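Local coordinates for functional macrophage inflammatory protein 1-alpha homolog (Human herpesvirus 8, PDB 1ZXT), which acts as a viral chemokine of the CC family, binding CCR-type chemokine receptors and so probably mimicking host chemokine signalling, at residues A[18-23]-A[60-65]; A[29-34]-A[39-44]. All blocks are in the same frame, centred on the assembly; numbering follows the deposited sequence.

Contact 1 (A[18-23]-A[60-65]); sequences HPPPVQ and RQLMQR
In the chemokine fold of this protein the loop that runs from the N-terminal region into the three-stranded sheet passes along the C-terminal helix 57-64, and Val22 and Pro20 of that loop meet Leu62 of the helix. All of the contact is apolar, and no hydrogen bond joins the two segments. The backbones stay well apart, with CA of Val22 and CA of Leu62 7.6 Å from each other, and the leucine side chain bridges the gap. Its CG lies beside the backbone N and anti to the carbonyl carbon (chi1 -72°), which carries the forked end of the side chain across to the loop. Each methyl then serves a different residue. CD2 of Leu62 meets CG2 of Val22 at 3.8 Å, the closest approach between the segments, methyl against methyl with the two side chains slanting past one another. CD1 of Leu62 faces CD of the buried Pro20 ring more loosely, at 4.4 Å. In the chemokine fold the helix packs over one face of the antiparallel sheet, and here the side chains of Leu62 and Pro20 both touch Leu25 and Leu42 of that sheet, so the leucine is held between loop and strands. Trp58, one turn earlier on the helix, touches Pro20 as well as Pro19. Val22, which remains exposed, opens a short 3-10 turn leading into strand 25-30. With its CG1 anti to the backbone N (chi1 -169°), CG2 comes nearer to the leucine, and CG1 stays slightly farther off.

Contact 2 (A[29-34]-A[39-44]); sequences YPTSPA and GVILLT
The first beta hairpin of the chemokine sheet, strand 25-30 against strand 40-44, reaches its loop end here, with Tyr29 paired to Ile41 and Pro30 to Val40 in antiparallel register. Tyr29 and Ile41 form the hydrogen-bonded pair. Ile41 N gives a short, nearly straight bond of 2.7 Å to Tyr29 O, aligned closely with the carbonyl, and Tyr29 N returns a longer one of 3.2 Å to Ile41 O. Pro30, lacking an N-H, occupies the non-hydrogen-bonded position opposite Val40, where the two CA atoms approach to 4.1 Å. Just beyond the strands, Thr31 N bonds to Gly39 O at 3.0 Å; this donor stands 53° out of the carbonyl plane although the N-H points almost straight at the oxygen. With chi1 at 49°, Thr31 OG1 adds a weak, unsettled hydrogen bond of 3.1 Å to Gly39 O. Strand 40-44 is the central strand of the Greek key sheet, and its other edge bonds to strand 49-52. On the face bearing Tyr29 and Ile41, the tyrosine CG is wedged between its own N and carbonyl carbon (chi1 48°), which lays the ring over the neighbouring strand. One ring face then receives Ile41 CB in a CH-pi contact, 3.9 Å from the centroid and offset toward the rim. Ile41 CG2 touches Tyr29 OH at 3.5 Å, while CG1 lies against the ring's CE2 side. At the far end of the isoleucine, CD1 meets Thr31 CG2 at 3.9 Å, the two side chains crossing at about a right angle. His71, from the engineered C-terminal tag, stacks with the Tyr29 ring.

Contact 2 includes strand 40-44 itself, while the loop and helix of contact 1 pack on it through Leu42 and Val40. Contact 2 is nested within the chain loop closed by contact 1 and lies close to the centre of the molecule, whereas contact 1 is farther out. Their chemistry differs accordingly: backbone hydrogen bonds register the hairpin of contact 2, with side-chain packing added, while contact 1 consists of a few apolar side chains holding loop to helix. They meet on the helix-facing side of the sheet, where Leu62 CD1 and Pro20 CG each lie 4.0 Å from Leu42 CD1, and Met63 SD lies 3.9 Å from Val40 CG1. Tyr29 and Ile41 point to the other face.

Contact 1 (A[18-23]-A[60-65])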
# COMPACT_ATOMS: atom_id res chain seq x y z
N HIS A 18 -5.79 11.08 -3.71
CA HIS A 18 -6.33 10.98 -5.05
C HIS A 18 -5.83 9.73 -5.67
O HIS A 18 -4.63 9.48 -5.67
CB HIS A 18 -5.92 12.18 -5.90
CG HIS A 18 -6.08 13.48 -5.20
ND1 HIS A 18 -5.13 13.97 -4.33
CD2 HIS A 18 -7.12 14.35 -5.18
CE1 HIS A 18 -5.55 15.12 -3.84
NE2 HIS A 18 -6.75 15.38 -4.36
N PRO A 19 -6.76 8.91 -6.15
CA PRO A 19 -6.45 7.68 -6.85
C PRO A 19 -5.42 7.82 -7.94
O PRO A 19 -5.53 8.72 -8.79
CB PRO A 19 -7.79 7.26 -7.43
CG PRO A 19 -8.80 7.90 -6.59
CD PRO A 19 -8.22 9.16 -6.09
N PRO A 20 -4.41 6.94 -7.93
CA PRO A 20 -3.46 6.84 -9.05
C PRO A 20 -4.08 6.21 -10.28
O PRO A 20 -5.10 5.50 -10.15
CB PRO A 20 -2.31 5.92 -8.49
CG PRO A 20 -2.93 5.16 -7.39
CD PRO A 20 -4.02 6.07 -6.78
N PRO A 21 -3.43 6.35 -11.45
CA PRO A 21 -3.83 5.63 -12.61
C PRO A 21 -3.61 4.11 -12.47
O PRO A 21 -2.50 3.64 -12.26
CB PRO A 21 -2.85 6.13 -13.67
CG PRO A 21 -1.91 7.06 -13.06
CD PRO A 21 -2.27 7.19 -11.72
N VAL A 22 -4.67 3.37 -12.67
CA VAL A 22 -4.65 1.94 -12.55
C VAL A 22 -3.57 1.35 -13.48
O VAL A 22 -2.94 0.39 -13.12
CB VAL A 22 -6.00 1.31 -12.95
CG1 VAL A 22 -6.01 -0.16 -12.55
CG2 VAL A 22 -7.22 2.08 -12.34
N GLN A 23 -3.36 1.95 -14.66
CA GLN A 23 -2.46 1.36 -15.64
C GLN A 23 -1.03 1.26 -15.11
O GLN A 23 -0.27 0.48 -15.60
CB GLN A 23 -2.57 2.03 -17.05
CG GLN A 23 -1.84 3.35 -17.24
CD GLN A 23 -2.00 3.89 -18.69
OE1 GLN A 23 -3.07 4.39 -19.05
NE2 GLN A 23 -0.98 3.72 -19.54
N ARG A 60 -9.79 -0.07 -1.45
CA ARG A 60 -10.16 -1.47 -1.44
C ARG A 60 -10.48 -1.96 -2.83
O ARG A 60 -10.29 -3.13 -3.15
CB ARG A 60 -11.38 -1.69 -0.55
CG ARG A 60 -11.09 -1.56 0.90
CD ARG A 60 -12.30 -1.91 1.75
NE ARG A 60 -12.50 -0.87 2.75
CZ ARG A 60 -13.49 0.02 2.76
NH1 ARG A 60 -14.46 0.02 1.84
NH2 ARG A 60 -13.53 0.91 3.73
N GLN A 61 -11.06 -1.10 -3.66
CA GLN A 61 -11.47 -1.54 -4.99
C GLN A 61 -10.27 -1.74 -5.86
O GLN A 61 -10.24 -2.68 -6.64
CB GLN A 61 -12.42 -0.55 -5.62
CG GLN A 61 -13.73 -0.47 -4.91
CD GLN A 61 -14.65 0.56 -5.60
OE1 GLN A 61 -15.13 0.32 -6.73
NE2 GLN A 61 -14.88 1.70 -4.92
N LEU A 62 -9.27 -0.87 -5.74
CA LEU A 62 -8.00 -1.08 -6.46
C LEU A 62 -7.30 -2.33 -5.97
O LEU A 62 -6.74 -3.09 -6.76
CB LEU A 62 -7.07 0.10 -6.32
CG LEU A 62 -7.43 1.37 -7.07
CD1 LEU A 62 -6.49 2.44 -6.64
CD2 LEU A 62 -7.44 1.19 -8.61
N MET A 63 -7.33 -2.52 -4.65
CA MET A 63 -6.70 -3.67 -4.02
C MET A 63 -7.25 -4.95 -4.66
O MET A 63 -6.51 -5.81 -5.13
CB MET A 63 -6.97 -3.65 -2.54
CG MET A 63 -6.06 -2.73 -1.76
SD MET A 63 -6.59 -2.32 -0.10
CE MET A 63 -6.52 -3.96 0.61
N GLN A 64 -8.58 -5.05 -4.71
CA GLN A 64 -9.27 -6.15 -5.37
C GLN A 64 -8.79 -6.43 -6.79
O GLN A 64 -8.74 -7.59 -7.21
CB GLN A 64 -10.77 -5.86 -5.40
CG GLN A 64 -11.46 -6.10 -4.05
CD GLN A 64 -12.95 -5.77 -4.05
OE1 GLN A 64 -13.60 -5.80 -5.10
NE2 GLN A 64 -13.48 -5.45 -2.86
N ARG A 65 -8.51 -5.38 -7.55
CA ARG A 65 -8.08 -5.56 -8.93
C ARG A 65 -6.59 -5.94 -9.03
O ARG A 65 -6.14 -6.18 -10.15
CB ARG A 65 -8.26 -4.28 -9.80
CG ARG A 65 -9.59 -3.51 -9.73
CD ARG A 65 -10.79 -4.33 -9.40
NE ARG A 65 -12.01 -3.63 -9.78
CZ ARG A 65 -13.23 -4.14 -9.65
NH1 ARG A 65 -13.41 -5.36 -9.13
NH2 ARG A 65 -14.29 -3.43 -10.04

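Contact 2 (A[29-34]-A[39-44])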
# COMPACT_ATOMS: atom_id res chain seq x y z
N TYR A 29 0.57 -4.50 -1.11
CA TYR A 29 0.86 -5.23 0.15
C TYR A 29 0.59 -4.28 1.28
O TYR A 29 0.71 -3.06 1.17
CB TYR A 29 2.29 -5.77 0.19
CG TYR A 29 3.36 -4.76 -0.20
CD1 TYR A 29 3.78 -4.64 -1.49
CD2 TYR A 29 3.99 -3.98 0.74
CE1 TYR A 29 4.74 -3.74 -1.88
CE2 TYR A 29 4.99 -3.08 0.38
CZ TYR A 29 5.35 -2.95 -0.91
OH TYR A 29 6.36 -2.05 -1.30
N PRO A 30 0.22 -4.84 2.43
CA PRO A 30 -0.03 -4.01 3.62
C PRO A 30 1.29 -3.53 4.28
O PRO A 30 2.33 -4.13 4.12
CB PRO A 30 -0.78 -4.95 4.53
CG PRO A 30 -0.08 -6.25 4.25
CD PRO A 30 0.07 -6.27 2.73
N THR A 31 1.22 -2.44 5.01
CA THR A 31 2.29 -2.03 5.79
C THR A 31 2.25 -2.90 7.10
O THR A 31 1.39 -3.74 7.27
CB THR A 31 2.22 -0.52 6.12
OG1 THR A 31 0.91 -0.16 6.61
CG2 THR A 31 2.42 0.30 4.93
N SER A 32 3.23 -2.70 7.98
CA SER A 32 3.33 -3.48 9.20
C SER A 32 2.13 -3.34 10.14
O SER A 32 1.59 -2.22 10.35
CB SER A 32 4.57 -2.99 9.94
OG SER A 32 4.63 -3.68 11.18
N PRO A 33 1.75 -4.42 10.83
CA PRO A 33 0.65 -4.32 11.85
C PRO A 33 1.07 -3.45 13.00
O PRO A 33 0.24 -3.08 13.82
CB PRO A 33 0.54 -5.77 12.36
CG PRO A 33 1.13 -6.58 11.25
CD PRO A 33 2.26 -5.78 10.71
N ALA A 34 2.35 -3.16 13.11
CA ALA A 34 2.92 -2.28 14.24
C ALA A 34 2.63 -0.79 14.01
O ALA A 34 2.72 0.08 14.94
CB ALA A 34 4.38 -2.46 14.33
N GLY A 39 -2.10 0.74 6.77
CA GLY A 39 -1.83 1.19 5.41
C GLY A 39 -1.70 0.07 4.46
O GLY A 39 -1.48 -1.07 4.84
N VAL A 40 -1.73 0.43 3.21
CA VAL A 40 -1.34 -0.47 2.08
C VAL A 40 -0.42 0.29 1.19
O VAL A 40 -0.56 1.51 1.05
CB VAL A 40 -2.54 -1.10 1.31
CG1 VAL A 40 -3.42 -1.93 2.22
CG2 VAL A 40 -3.35 -0.09 0.54
N ILE A 41 0.50 -0.43 0.57
CA ILE A 41 1.28 0.09 -0.55
C ILE A 41 0.69 -0.34 -1.85
O ILE A 41 0.53 -1.49 -2.09
CB ILE A 41 2.75 -0.33 -0.45
CG1 ILE A 41 3.32 0.07 0.91
CG2 ILE A 41 3.65 0.16 -1.62
CD1 ILE A 41 3.16 1.53 1.26
N LEU A 42 0.38 0.63 -2.71
CA LEU A 42 0.14 0.37 -4.12
C LEU A 42 1.43 0.54 -4.85
O LEU A 42 1.93 1.63 -4.99
CB LEU A 42 -0.91 1.29 -4.71
CG LEU A 42 -2.22 1.31 -3.92
CD1 LEU A 42 -3.11 2.40 -4.46
CD2 LEU A 42 -2.94 -0.03 -3.84
N LEU A 43 1.97 -0.56 -5.34
CA LEU A 43 3.31 -0.53 -5.94
C LEU A 43 3.21 -0.37 -7.43
O LEU A 43 2.48 -1.08 -8.17
CB LEU A 43 4.10 -1.81 -5.59
CG LEU A 43 5.54 -1.86 -6.14
CD1 LEU A 43 6.39 -0.99 -5.30
CD2 LEU A 43 6.03 -3.31 -6.26
N THR A 44 3.90 0.61 -7.95
CA THR A 44 3.75 0.82 -9.43
C THR A 44 4.73 -0.03 -10.20
O THR A 44 5.70 -0.49 -9.64
CB THR A 44 3.93 2.31 -9.86
OG1 THR A 44 5.31 2.62 -9.78
CG2 THR A 44 3.29 3.32 -8.87